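Local coordinates for flagellar motor switch protein FliG (Thermotoga maritima, PDB 3AJC), which probably forms part of the switch complex at the base of the flagellar basal body, contacting chemotaxis proteins and the motor components that determine the direction of rotation, at residues 55-60 against 112-117; 42-47 against 100-105; 147-152 against 209-214; 158-163 against 190-195; 90-95 against 119-124. All blocks are in the same frame, centred on the assembly; numbering follows the deposited sequence.

Interaction 1 (55-60 against 112-117); sequences VLKRIA and DKLVQE
Lys57 and Leu114 mark the closest approach of two helical segments, their CA atoms 7.9 Å apart, so the backbones stay clear of each other and side chains alone bridge the gap. Leu114 carries the contact and divides its work between its two methyls. CD1 meets CD1 of Leu56 at 4.0 Å, the two leucine side chains crossing at about a right angle. CD2 lies 4.2 Å from CB of Lys57, the first aliphatic carbon of that lysine. With CG of Leu114 opposite its carbonyl carbon (chi1 -67°), the fork faces helix 49-60. No hydrogen bond spans the segments. The Lys57 chain bends at its third torsion (71°), and its NZ makes a salt bridge to Glu54 OE2; Glu54 OE1 receives Lys113 NZ, so one carboxylate links both helices and probably offsets the like charges of the two lysines, whose NZ atoms are 6.7 Å apart. Helix 119-128 adds Ala122 and Ile125 against Leu114. On helix 49-60, Arg58 NH1 is hydrogen-bonded to Gln26 OE1; both residues belong to the EHPQR motif, important for interaction with FliM. The leucine-based packing of steeply crossing helices is consistent with the armadillo-like fold of FliG.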
# COMPACT_ATOMS: atom_id res chain seq x y z
N VAL A 55 17.58 -3.45 -0.91
CA VAL A 55 16.63 -4.49 -0.51
C VAL A 55 15.20 -4.08 -0.83
O VAL A 55 14.39 -4.90 -1.27
CB VAL A 55 16.73 -4.79 1.01
CG1 VAL A 55 15.47 -5.52 1.48
CG2 VAL A 55 17.98 -5.63 1.29
N LEU A 56 14.88 -2.81 -0.62
CA LEU A 56 13.53 -2.33 -0.89
C LEU A 56 13.26 -2.39 -2.40
O LEU A 56 12.16 -2.77 -2.83
CB LEU A 56 13.35 -0.89 -0.35
CG LEU A 56 11.93 -0.32 -0.33
CD1 LEU A 56 11.45 0.07 -1.73
CD2 LEU A 56 10.99 -1.35 0.29
N LYS A 57 14.27 -2.03 -3.19
CA LYS A 57 14.13 -2.06 -4.65
C LYS A 57 13.91 -3.50 -5.15
O LYS A 57 13.06 -3.74 -6.01
CB LYS A 57 15.36 -1.46 -5.31
CG LYS A 57 15.23 -1.27 -6.82
CD LYS A 57 16.49 -0.66 -7.42
CE LYS A 57 17.65 -1.64 -7.42
NZ LYS A 57 18.89 -1.06 -8.01
N ARG A 58 14.67 -4.45 -4.61
CA ARG A 58 14.54 -5.85 -5.00
C ARG A 58 13.18 -6.41 -4.62
O ARG A 58 12.65 -7.31 -5.28
CB ARG A 58 15.64 -6.69 -4.34
CG ARG A 58 16.98 -6.57 -5.02
CD ARG A 58 18.07 -7.24 -4.21
NE ARG A 58 19.38 -7.10 -4.85
CZ ARG A 58 19.74 -7.75 -5.95
NH1 ARG A 58 18.91 -8.60 -6.54
NH2 ARG A 58 20.94 -7.53 -6.48
N ILE A 59 12.60 -5.88 -3.54
CA ILE A 59 11.28 -6.33 -3.12
C ILE A 59 10.27 -5.81 -4.14
O ILE A 59 9.32 -6.51 -4.52
CB ILE A 59 10.92 -5.80 -1.71
CG1 ILE A 59 11.79 -6.49 -0.66
CG2 ILE A 59 9.43 -6.03 -1.43
CD1 ILE A 59 11.57 -6.00 0.77
N ALA A 60 10.50 -4.58 -4.58
CA ALA A 60 9.63 -3.92 -5.54
C ALA A 60 9.69 -4.62 -6.90
O ALA A 60 8.67 -4.72 -7.59
CB ALA A 60 10.02 -2.46 -5.68
N ASP A 112 14.14 9.07 -1.53
CA ASP A 112 15.02 10.05 -2.17
C ASP A 112 16.03 9.34 -3.05
O ASP A 112 16.31 9.79 -4.16
CB ASP A 112 15.76 10.89 -1.12
CG ASP A 112 14.89 11.97 -0.51
OD1 ASP A 112 13.77 12.21 -1.03
OD2 ASP A 112 15.32 12.58 0.50
N LYS A 113 16.58 8.23 -2.58
CA LYS A 113 17.55 7.50 -3.38
C LYS A 113 16.89 6.90 -4.62
O LYS A 113 17.44 6.97 -5.71
CB LYS A 113 18.23 6.39 -2.58
CG LYS A 113 19.39 5.77 -3.35
CD LYS A 113 19.91 4.49 -2.74
CE LYS A 113 21.13 3.97 -3.51
NZ LYS A 113 21.54 2.60 -3.05
N LEU A 114 15.71 6.30 -4.46
CA LEU A 114 15.03 5.70 -5.61
C LEU A 114 14.67 6.75 -6.65
O LEU A 114 14.68 6.48 -7.85
CB LEU A 114 13.75 4.97 -5.17
CG LEU A 114 13.87 3.71 -4.31
CD1 LEU A 114 12.48 3.15 -4.07
CD2 LEU A 114 14.75 2.68 -4.99
N VAL A 115 14.34 7.95 -6.18
CA VAL A 115 14.00 9.04 -7.06
C VAL A 115 15.20 9.34 -7.95
O VAL A 115 15.06 9.68 -9.13
CB VAL A 115 13.62 10.31 -6.27
CG1 VAL A 115 13.58 11.52 -7.19
CG2 VAL A 115 12.27 10.11 -5.59
N GLN A 116 16.39 9.19 -7.37
CA GLN A 116 17.62 9.45 -8.09
C GLN A 116 18.07 8.34 -9.04
O GLN A 116 18.48 8.62 -10.17
CB GLN A 116 18.75 9.77 -7.11
CG GLN A 116 18.78 11.22 -6.69
CD GLN A 116 19.04 12.17 -7.86
OE1 GLN A 116 19.00 13.39 -7.71
NE2 GLN A 116 19.32 11.60 -9.04
N GLU A 117 17.98 7.09 -8.61
CA GLU A 117 18.42 5.99 -9.44
C GLU A 117 17.36 5.19 -10.19
O GLU A 117 17.68 4.48 -11.14
CB GLU A 117 19.29 5.03 -8.62
CG GLU A 117 20.75 5.47 -8.55
CD GLU A 117 21.39 5.63 -9.93
OE1 GLU A 117 21.41 4.64 -10.70
OE2 GLU A 117 21.85 6.75 -10.25

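Interaction 2 (42-47 against 100-105); sequences QILGAL and NNLDRT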
# COMPACT_ATOMS: atom_id res chain seq x y z
N GLN A 42 9.83 -3.25 10.11
CA GLN A 42 10.61 -3.26 11.35
C GLN A 42 12.01 -3.85 11.11
O GLN A 42 13.02 -3.29 11.57
CB GLN A 42 9.86 -4.06 12.43
CG GLN A 42 10.56 -4.17 13.77
CD GLN A 42 9.73 -4.94 14.80
OE1 GLN A 42 9.22 -6.02 14.53
NE2 GLN A 42 9.60 -4.38 15.99
N ILE A 43 12.08 -4.96 10.38
CA ILE A 43 13.37 -5.59 10.07
C ILE A 43 14.18 -4.71 9.12
O ILE A 43 15.37 -4.48 9.35
CB ILE A 43 13.18 -6.95 9.38
CG1 ILE A 43 12.51 -7.94 10.34
CG2 ILE A 43 14.51 -7.47 8.90
CD1 ILE A 43 12.12 -9.25 9.69
N LEU A 44 13.54 -4.23 8.06
CA LEU A 44 14.20 -3.38 7.08
C LEU A 44 14.86 -2.18 7.73
O LEU A 44 16.02 -1.87 7.46
CB LEU A 44 13.19 -2.91 6.04
CG LEU A 44 13.75 -2.03 4.91
CD1 LEU A 44 14.93 -2.75 4.27
CD2 LEU A 44 12.66 -1.74 3.86
N GLY A 45 14.11 -1.49 8.59
CA GLY A 45 14.66 -0.32 9.24
C GLY A 45 15.80 -0.62 10.19
O GLY A 45 16.55 0.27 10.55
N ALA A 46 15.92 -1.88 10.61
CA ALA A 46 16.97 -2.27 11.53
C ALA A 46 18.17 -2.83 10.79
O ALA A 46 19.18 -3.16 11.42
CB ALA A 46 16.44 -3.30 12.52
N LEU A 47 18.07 -2.95 9.47
CA LEU A 47 19.18 -3.45 8.67
C LEU A 47 20.22 -2.36 8.43
O LEU A 47 19.92 -1.17 8.54
CB LEU A 47 18.69 -3.95 7.31
CG LEU A 47 17.93 -5.28 7.27
CD1 LEU A 47 17.51 -5.58 5.84
CD2 LEU A 47 18.81 -6.39 7.81
N ASN A 100 5.14 2.42 4.01
CA ASN A 100 4.17 3.11 4.86
C ASN A 100 4.41 2.80 6.35
O ASN A 100 4.15 3.63 7.22
CB ASN A 100 2.74 2.73 4.48
CG ASN A 100 2.23 3.51 3.29
OD1 ASN A 100 2.52 4.69 3.13
ND2 ASN A 100 1.43 2.86 2.46
N ASN A 101 4.91 1.61 6.63
CA ASN A 101 5.16 1.20 8.00
C ASN A 101 6.55 1.49 8.53
O ASN A 101 6.86 1.16 9.67
CB ASN A 101 4.86 -0.29 8.15
CG ASN A 101 3.38 -0.59 8.03
OD1 ASN A 101 2.59 -0.22 8.91
ND2 ASN A 101 3.00 -1.24 6.94
N LEU A 102 7.41 2.09 7.70
CA LEU A 102 8.75 2.45 8.14
C LEU A 102 8.63 3.76 8.89
O LEU A 102 7.61 4.44 8.79
CB LEU A 102 9.69 2.67 6.94
CG LEU A 102 10.46 1.52 6.28
CD1 LEU A 102 11.29 2.08 5.10
CD2 LEU A 102 11.38 0.85 7.30
N ASP A 103 9.66 4.11 9.65
CA ASP A 103 9.66 5.38 10.33
C ASP A 103 9.85 6.38 9.19
O ASP A 103 10.52 6.07 8.20
CB ASP A 103 10.84 5.48 11.31
CG ASP A 103 12.19 5.28 10.64
OD1 ASP A 103 12.48 4.13 10.22
OD2 ASP A 103 12.95 6.26 10.51
N ARG A 104 9.26 7.56 9.32
CA ARG A 104 9.35 8.60 8.31
C ARG A 104 10.76 8.84 7.77
O ARG A 104 10.97 8.89 6.55
CB ARG A 104 8.82 9.92 8.88
CG ARG A 104 7.92 10.69 7.94
CD ARG A 104 6.74 11.18 8.72
NE ARG A 104 6.13 10.07 9.44
CZ ARG A 104 5.23 10.19 10.42
NH1 ARG A 104 4.84 11.40 10.81
NH2 ARG A 104 4.74 9.11 11.00
N THR A 105 11.71 9.01 8.67
CA THR A 105 13.10 9.26 8.31
C THR A 105 13.66 8.22 7.35
O THR A 105 14.10 8.55 6.25
CB THR A 105 13.99 9.32 9.55
OG1 THR A 105 13.52 10.36 10.42
CG2 THR A 105 15.44 9.59 9.16
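Leu102 sets CD2 against the peptide group joining Leu44 to Gly45, the flat group that matters here. CD2 is 3.8 Å from Gly45 N and stands well above the peptide plane, beyond its nitrogen end and not over the C=O. The carbonyl of the same peptide is held separately: Leu44 O accepts a hydrogen bond from Gln52 NE2. Gly45 CA is also near Leu102 CD2, at 4.0 Å, and the absence of a side chain matters, since a CB built on the glycine would crowd that methyl. The second methyl of Leu102, CD1, meets CD2 of Leu44 at 4.2 Å. Leu102 therefore straddles the helix surface, one branch on backbone and one on a side chain, with CG turned opposite its own carbonyl carbon (chi1 -87°). No hydrogen bond crosses between the segments. Next along the chain, Asp103 is the N-cap of helix 104-117, and its OD1 bonds to Thr106 OG1. The contact thus wedges the turn between helices 92-100 and 104-117 against the last part of helix 37-46. Around it, Leu102 also touches Ala41, Asn101 packs on Pro37 and Pro38, and Leu44 also touches Leu32 of helix 25-33.

Interaction 3 (147-152 against 209-214); sequences LREVDT and RRLEEA
Glu149 gives up the most surface in this contact and meets both Arg210 and Leu211, on a backbone separation of 9.8 Å between the CA atoms of Glu149 and Leu211. Its chain bends sharply at the second torsion (-87°). The aliphatic part packs first: Glu149 CG lies 4.3 Å from CD1 of Leu211, a buried leucine that also touches Leu145 and Val146 of helix 140-147. The carboxylate then goes to Arg210, whose NH2 stands 3.4 Å from Glu149 OE2. That oxygen sits at the edge of the guanidinium, near its plane, yet the N-H...OE2 angle is 142° and the carboxylate plane is turned 60° from the guanidinium plane. One oxygen and one nitrogen meet, not a paired two-bond fork, and the hydrogen bond within the salt bridge is weak. Glu149 belongs to the type I turn from Leu147 to Val150, which links helices 140-147 and 152-159; Val150 beside it packs on Ile204 and Ile207 of helix 194-213. The ion pair and the Glu149-Leu211 packing contribute side by side; with both charged partners exposed and the bond long and bent, the electrostatic part is probably modest.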
# COMPACT_ATOMS: atom_id res chain seq x y z
N LEU A 147 -15.88 11.00 -5.72
CA LEU A 147 -17.21 10.63 -5.23
C LEU A 147 -18.19 10.16 -6.30
O LEU A 147 -18.97 9.23 -6.09
CB LEU A 147 -17.81 11.80 -4.45
CG LEU A 147 -17.06 12.14 -3.15
CD1 LEU A 147 -17.81 13.23 -2.41
CD2 LEU A 147 -16.94 10.91 -2.27
N ARG A 148 -18.14 10.78 -7.47
CA ARG A 148 -19.03 10.38 -8.55
C ARG A 148 -18.78 8.95 -9.00
O ARG A 148 -19.60 8.36 -9.71
CB ARG A 148 -18.88 11.33 -9.74
CG ARG A 148 -19.51 12.71 -9.50
CD ARG A 148 -19.23 13.67 -10.65
NE ARG A 148 -17.80 13.83 -10.88
CZ ARG A 148 -17.27 14.80 -11.62
NH1 ARG A 148 -18.06 15.70 -12.19
NH2 ARG A 148 -15.95 14.88 -11.78
N GLU A 149 -17.65 8.38 -8.58
CA GLU A 149 -17.28 7.02 -8.96
C GLU A 149 -17.51 6.00 -7.84
O GLU A 149 -17.15 4.83 -7.99
CB GLU A 149 -15.81 6.99 -9.35
CG GLU A 149 -15.41 8.10 -10.30
CD GLU A 149 -15.63 7.74 -11.76
OE1 GLU A 149 -15.67 8.66 -12.60
OE2 GLU A 149 -15.75 6.53 -12.06
N VAL A 150 -18.11 6.43 -6.74
CA VAL A 150 -18.33 5.54 -5.60
C VAL A 150 -19.79 5.28 -5.26
O VAL A 150 -20.55 6.22 -5.02
CB VAL A 150 -17.64 6.12 -4.34
CG1 VAL A 150 -17.74 5.11 -3.17
CG2 VAL A 150 -16.17 6.46 -4.67
N ASP A 151 -20.19 4.01 -5.21
CA ASP A 151 -21.57 3.68 -4.87
C ASP A 151 -21.82 3.92 -3.38
O ASP A 151 -20.91 3.84 -2.55
CB ASP A 151 -21.91 2.23 -5.23
CG ASP A 151 -21.10 1.22 -4.44
OD1 ASP A 151 -21.60 0.69 -3.43
OD2 ASP A 151 -19.94 0.96 -4.83
N THR A 152 -23.07 4.22 -3.06
CA THR A 152 -23.48 4.50 -1.70
C THR A 152 -22.99 3.51 -0.65
O THR A 152 -22.44 3.92 0.37
CB THR A 152 -25.02 4.58 -1.60
OG1 THR A 152 -25.48 5.61 -2.48
CG2 THR A 152 -25.46 4.88 -0.17
N ARG A 209 -6.28 5.88 -7.59
CA ARG A 209 -5.08 5.52 -8.32
C ARG A 209 -5.32 5.58 -9.84
O ARG A 209 -4.44 5.97 -10.60
CB ARG A 209 -4.62 4.12 -7.92
CG ARG A 209 -3.16 3.84 -8.21
CD ARG A 209 -2.71 2.59 -7.49
NE ARG A 209 -3.31 1.38 -8.04
CZ ARG A 209 -3.77 0.37 -7.30
NH1 ARG A 209 -3.70 0.43 -5.97
NH2 ARG A 209 -4.29 -0.70 -7.89
N ARG A 210 -6.53 5.21 -10.26
CA ARG A 210 -6.89 5.24 -11.68
C ARG A 210 -7.15 6.65 -12.19
O ARG A 210 -6.81 6.99 -13.32
CB ARG A 210 -8.12 4.37 -11.94
CG ARG A 210 -8.66 4.50 -13.36
CD ARG A 210 -9.83 3.54 -13.60
NE ARG A 210 -10.94 3.78 -12.69
CZ ARG A 210 -11.72 4.86 -12.72
NH1 ARG A 210 -11.50 5.82 -13.62
NH2 ARG A 210 -12.71 4.99 -11.84
N LEU A 211 -7.77 7.48 -11.35
CA LEU A 211 -8.07 8.86 -11.74
C LEU A 211 -6.83 9.73 -11.80
O LEU A 211 -6.87 10.83 -12.36
CB LEU A 211 -9.09 9.48 -10.79
CG LEU A 211 -10.54 9.07 -11.04
CD1 LEU A 211 -11.45 9.80 -10.07
CD2 LEU A 211 -10.94 9.40 -12.48
N GLU A 212 -5.72 9.26 -11.23
CA GLU A 212 -4.50 10.04 -11.27
C GLU A 212 -3.63 9.55 -12.43
O GLU A 212 -2.81 10.30 -12.96
CB GLU A 212 -3.74 9.94 -9.95
CG GLU A 212 -3.30 8.56 -9.56
CD GLU A 212 -2.58 8.57 -8.23
OE1 GLU A 212 -1.65 9.39 -8.08
OE2 GLU A 212 -2.94 7.77 -7.34
N GLU A 213 -3.82 8.29 -12.80
CA GLU A 213 -3.10 7.71 -13.93
C GLU A 213 -3.64 8.45 -15.14
O GLU A 213 -2.96 8.62 -16.15
CB GLU A 213 -3.40 6.22 -14.04
CG GLU A 213 -2.71 5.36 -13.00
CD GLU A 213 -1.35 4.86 -13.46
OE1 GLU A 213 -0.65 4.23 -12.64
OE2 GLU A 213 -1.00 5.09 -14.64
N ALA A 214 -4.89 8.89 -15.01
CA ALA A 214 -5.57 9.64 -16.05
C ALA A 214 -5.18 11.11 -15.88
O ALA A 214 -5.79 12.00 -16.47
CB ALA A 214 -7.08 9.48 -15.91

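Interaction 4 (158-163 against 190-195); sequences ALKGAS and GPVRLK
Gly190 O is faced by the end of Lys160, with CE at 3.5 Å, roughly ahead of the oxygen, and NZ at 3.9 Å, but no hydrogen bond is formed, so the contact is an approach of a lysine tip to a carbonyl and not a bond. Lys160 supplies the larger share of the surface. Its chain runs nearly straight to CE and turns at the fourth torsion (-60°), which swings NZ aside, so that CE and not the amine is nearest the oxygen. Further up the same chain, CD meets CG2 of Val192 at 3.8 Å; that methyl is held between the backbone N and the carbonyl carbon of its own residue. The lysine crosses the Gly190-Val192 strip at a slant, CD on the valine methyl and CE at the glycine carbonyl. Gly190 has backbone angles of 91° and -172°, at which a CB would be jammed against the carbonyl of the preceding residue and would clash with Pro191 CD. Gln201 NE2 of helix 194-213 bonds to both Ala158 O and Gly161 O, tying this part of the chain to that helix. A type I turn runs from Leu159 to Ala162, with Ala162 N bonding to Leu159 O at 3.1 Å, and Ser163 OG then caps Leu166 N: two helices joined by a tight turn, the second N-capped by Ser163, in the all-helical C-terminal part of FliG.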
# COMPACT_ATOMS: atom_id res chain seq x y z
N ALA A 158 -16.72 2.25 3.87
CA ALA A 158 -15.42 2.91 3.97
C ALA A 158 -15.38 3.95 5.09
O ALA A 158 -14.34 4.13 5.74
CB ALA A 158 -15.08 3.55 2.63
N LEU A 159 -16.50 4.63 5.31
CA LEU A 159 -16.57 5.67 6.33
C LEU A 159 -16.59 5.13 7.76
O LEU A 159 -16.19 5.82 8.69
CB LEU A 159 -17.80 6.56 6.09
CG LEU A 159 -17.67 7.48 4.88
CD1 LEU A 159 -18.96 8.26 4.64
CD2 LEU A 159 -16.51 8.43 5.12
N LYS A 160 -17.06 3.90 7.94
CA LYS A 160 -17.07 3.33 9.28
C LYS A 160 -15.63 3.14 9.77
O LYS A 160 -15.40 2.83 10.94
CB LYS A 160 -17.80 1.99 9.29
CG LYS A 160 -19.30 2.11 9.18
CD LYS A 160 -19.97 0.77 9.43
CE LYS A 160 -21.47 0.93 9.61
NZ LYS A 160 -21.81 1.81 10.77
N GLY A 161 -14.67 3.33 8.87
CA GLY A 161 -13.28 3.18 9.25
C GLY A 161 -12.46 4.44 8.98
O GLY A 161 -11.25 4.37 8.77
N ALA A 162 -13.12 5.59 8.99
CA ALA A 162 -12.44 6.86 8.74
C ALA A 162 -12.47 7.80 9.95
O ALA A 162 -13.33 7.68 10.82
CB ALA A 162 -13.06 7.56 7.54
N SER A 163 -11.53 8.74 9.99
CA SER A 163 -11.48 9.71 11.08
C SER A 163 -12.62 10.70 10.87
O SER A 163 -13.01 10.98 9.73
CB SER A 163 -10.14 10.46 11.07
OG SER A 163 -9.94 11.14 9.85
N GLY A 190 -25.99 -0.94 10.25
CA GLY A 190 -25.68 -1.78 11.39
C GLY A 190 -24.23 -2.22 11.41
O GLY A 190 -23.43 -1.74 10.61
N PRO A 191 -23.85 -3.14 12.32
CA PRO A 191 -22.46 -3.61 12.40
C PRO A 191 -22.04 -4.38 11.15
O PRO A 191 -22.85 -5.07 10.53
CB PRO A 191 -22.47 -4.49 13.65
CG PRO A 191 -23.57 -3.88 14.49
CD PRO A 191 -24.64 -3.65 13.45
N VAL A 192 -20.77 -4.27 10.80
CA VAL A 192 -20.26 -4.94 9.62
C VAL A 192 -18.89 -5.56 9.85
O VAL A 192 -18.14 -5.14 10.73
CB VAL A 192 -20.15 -3.96 8.43
CG1 VAL A 192 -21.52 -3.37 8.11
CG2 VAL A 192 -19.17 -2.84 8.75
N ARG A 193 -18.57 -6.57 9.05
CA ARG A 193 -17.28 -7.23 9.15
C ARG A 193 -16.18 -6.21 8.84
O ARG A 193 -16.27 -5.45 7.88
CB ARG A 193 -17.19 -8.38 8.15
CG ARG A 193 -18.24 -9.48 8.29
CD ARG A 193 -17.78 -10.62 9.19
NE ARG A 193 -18.37 -11.89 8.76
CZ ARG A 193 -18.23 -13.05 9.41
NH1 ARG A 193 -17.52 -13.11 10.52
NH2 ARG A 193 -18.81 -14.15 8.93
N LEU A 194 -15.14 -6.21 9.67
CA LEU A 194 -14.02 -5.28 9.48
C LEU A 194 -13.40 -5.39 8.10
O LEU A 194 -12.94 -4.39 7.55
CB LEU A 194 -12.94 -5.53 10.54
CG LEU A 194 -11.62 -4.79 10.32
CD1 LEU A 194 -11.87 -3.28 10.34
CD2 LEU A 194 -10.61 -5.18 11.40
N LYS A 195 -13.37 -6.58 7.53
CA LYS A 195 -12.76 -6.72 6.21
C LYS A 195 -13.59 -6.09 5.10
O LYS A 195 -13.06 -5.79 4.03
CB LYS A 195 -12.48 -8.20 5.89
CG LYS A 195 -13.70 -9.03 5.54
CD LYS A 195 -14.65 -9.15 6.73
CE LYS A 195 -13.99 -9.81 7.94
NZ LYS A 195 -13.94 -8.92 9.14

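Interaction 5 (90-95 against 119-124); sequences GGIDTA and PELADE
Ile92 reaches across to Leu121 and Glu124, where the CA atoms of Ile92 and Glu124 are 7.1 Å apart. From CB, which points at the facing helix, the side chain divides. The short branch, CG2, rests 3.7 Å from the backbone O of Glu124. The long branch goes by way of CG1, 3.9 Å from OE1 of Glu124, and bends at its second torsion (-57°) to bring CD1 forward. That methyl presses on CD1 of Leu121 at 3.4 Å, tighter than usual van der Waals contact, and lies 3.8 Å from Glu124 OE1. Helix 92-100 begins here, with Gly91 at its N-cap and Gly90 just before; both have positive phi values at which a CB would strike the preceding carbonyl. The contact sets this helix start crosswise against helix 119-128, as in the armadillo-like helical stacks of FliG. An alanine at Ile92 lacks CG1, CG2 and CD1, and the change would probably strip Leu121 CD1 of its partner and open a gap beside the Glu124 backbone. Glu124 OE1 also has Arg64 in a long, weak ion pair. Leu121 packs on Lys57 and Ala60 of helix 49-60.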
# COMPACT_ATOMS: atom_id res chain seq x y z
N GLY A 90 5.81 -10.40 -3.39
CA GLY A 90 6.72 -9.33 -3.76
C GLY A 90 5.94 -8.31 -4.56
O GLY A 90 4.71 -8.33 -4.55
N GLY A 91 6.63 -7.41 -5.25
CA GLY A 91 5.92 -6.42 -6.05
C GLY A 91 5.82 -5.01 -5.48
O GLY A 91 6.29 -4.73 -4.37
N ILE A 92 5.19 -4.13 -6.25
CA ILE A 92 5.01 -2.74 -5.87
C ILE A 92 4.14 -2.54 -4.62
O ILE A 92 4.45 -1.70 -3.78
CB ILE A 92 4.39 -1.92 -7.03
CG1 ILE A 92 5.25 -2.07 -8.28
CG2 ILE A 92 4.26 -0.45 -6.64
CD1 ILE A 92 6.70 -1.65 -8.09
N ASP A 93 3.06 -3.30 -4.51
CA ASP A 93 2.18 -3.18 -3.34
C ASP A 93 2.90 -3.55 -2.04
O ASP A 93 2.78 -2.85 -1.03
CB ASP A 93 0.94 -4.06 -3.54
CG ASP A 93 -0.25 -3.27 -4.05
OD1 ASP A 93 -0.86 -2.52 -3.25
OD2 ASP A 93 -0.57 -3.38 -5.26
N THR A 94 3.64 -4.64 -2.06
CA THR A 94 4.39 -5.08 -0.90
C THR A 94 5.34 -3.95 -0.47
O THR A 94 5.34 -3.53 0.69
CB THR A 94 5.20 -6.33 -1.22
OG1 THR A 94 4.32 -7.35 -1.70
CG2 THR A 94 5.95 -6.84 0.02
N ALA A 95 6.14 -3.48 -1.42
CA ALA A 95 7.10 -2.41 -1.17
C ALA A 95 6.44 -1.17 -0.56
O ALA A 95 6.92 -0.63 0.44
CB ALA A 95 7.81 -2.05 -2.46
N PRO A 119 13.83 6.70 -10.87
CA PRO A 119 12.71 7.65 -10.85
C PRO A 119 11.31 7.10 -11.14
O PRO A 119 10.35 7.51 -10.50
CB PRO A 119 13.15 8.73 -11.86
CG PRO A 119 14.10 8.01 -12.76
CD PRO A 119 14.88 7.16 -11.79
N GLU A 120 11.20 6.18 -12.09
CA GLU A 120 9.91 5.62 -12.45
C GLU A 120 9.38 4.69 -11.36
O GLU A 120 8.24 4.83 -10.92
CB GLU A 120 10.00 4.84 -13.76
CG GLU A 120 9.00 5.29 -14.83
CD GLU A 120 7.56 5.20 -14.37
OE1 GLU A 120 7.08 4.08 -14.09
OE2 GLU A 120 6.89 6.26 -14.31
N LEU A 121 10.22 3.74 -10.96
CA LEU A 121 9.84 2.79 -9.93
C LEU A 121 9.46 3.54 -8.66
O LEU A 121 8.53 3.16 -7.95
CB LEU A 121 11.01 1.84 -9.65
CG LEU A 121 10.83 0.85 -8.49
CD1 LEU A 121 9.63 -0.03 -8.76
CD2 LEU A 121 12.08 0.01 -8.33
N ALA A 122 10.18 4.62 -8.39
CA ALA A 122 9.91 5.43 -7.22
C ALA A 122 8.49 5.97 -7.32
O ALA A 122 7.74 5.94 -6.35
CB ALA A 122 10.91 6.58 -7.13
N ASP A 123 8.12 6.42 -8.51
CA ASP A 123 6.80 6.98 -8.75
C ASP A 123 5.71 5.92 -8.62
O ASP A 123 4.61 6.20 -8.16
CB ASP A 123 6.75 7.65 -10.13
CG ASP A 123 5.58 8.62 -10.26
OD1 ASP A 123 4.50 8.21 -10.74
OD2 ASP A 123 5.75 9.80 -9.88
N GLU A 124 6.02 4.69 -9.03
CA GLU A 124 5.05 3.62 -8.92
C GLU A 124 4.79 3.32 -7.44
O GLU A 124 3.65 3.13 -7.02
CB GLU A 124 5.56 2.36 -9.62
CG GLU A 124 5.29 2.33 -11.12
CD GLU A 124 6.11 1.28 -11.87
OE1 GLU A 124 6.11 0.09 -11.46
OE2 GLU A 124 6.74 1.64 -12.88

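How the interactions relate
Interactions 1, 2 and 5 form one cluster. Interactions 1 and 5 have centres 8 Å apart and meet through Lys57 CG and Leu121 CD2 (3.7 Å), while interactions 1 and 2 meet through Leu56 CD2 and Leu44 CD2 (4.0 Å). Their segments alternate along the chain, so middle-domain helices 37-46 and 49-60 pack on the later helices 92-100, 104-117 and 119-128. Interactions 3 and 4 come later and share helix 194-213, their centres 20 Å apart, interaction 4 nested inside the loop closed by interaction 3. They touch none of the cluster. This is consistent with two helical bodies, which approach at interactions 3 and 5, nearest atoms about 5 Å apart without touching; the FliM-related motif residue Arg58 lies in the first.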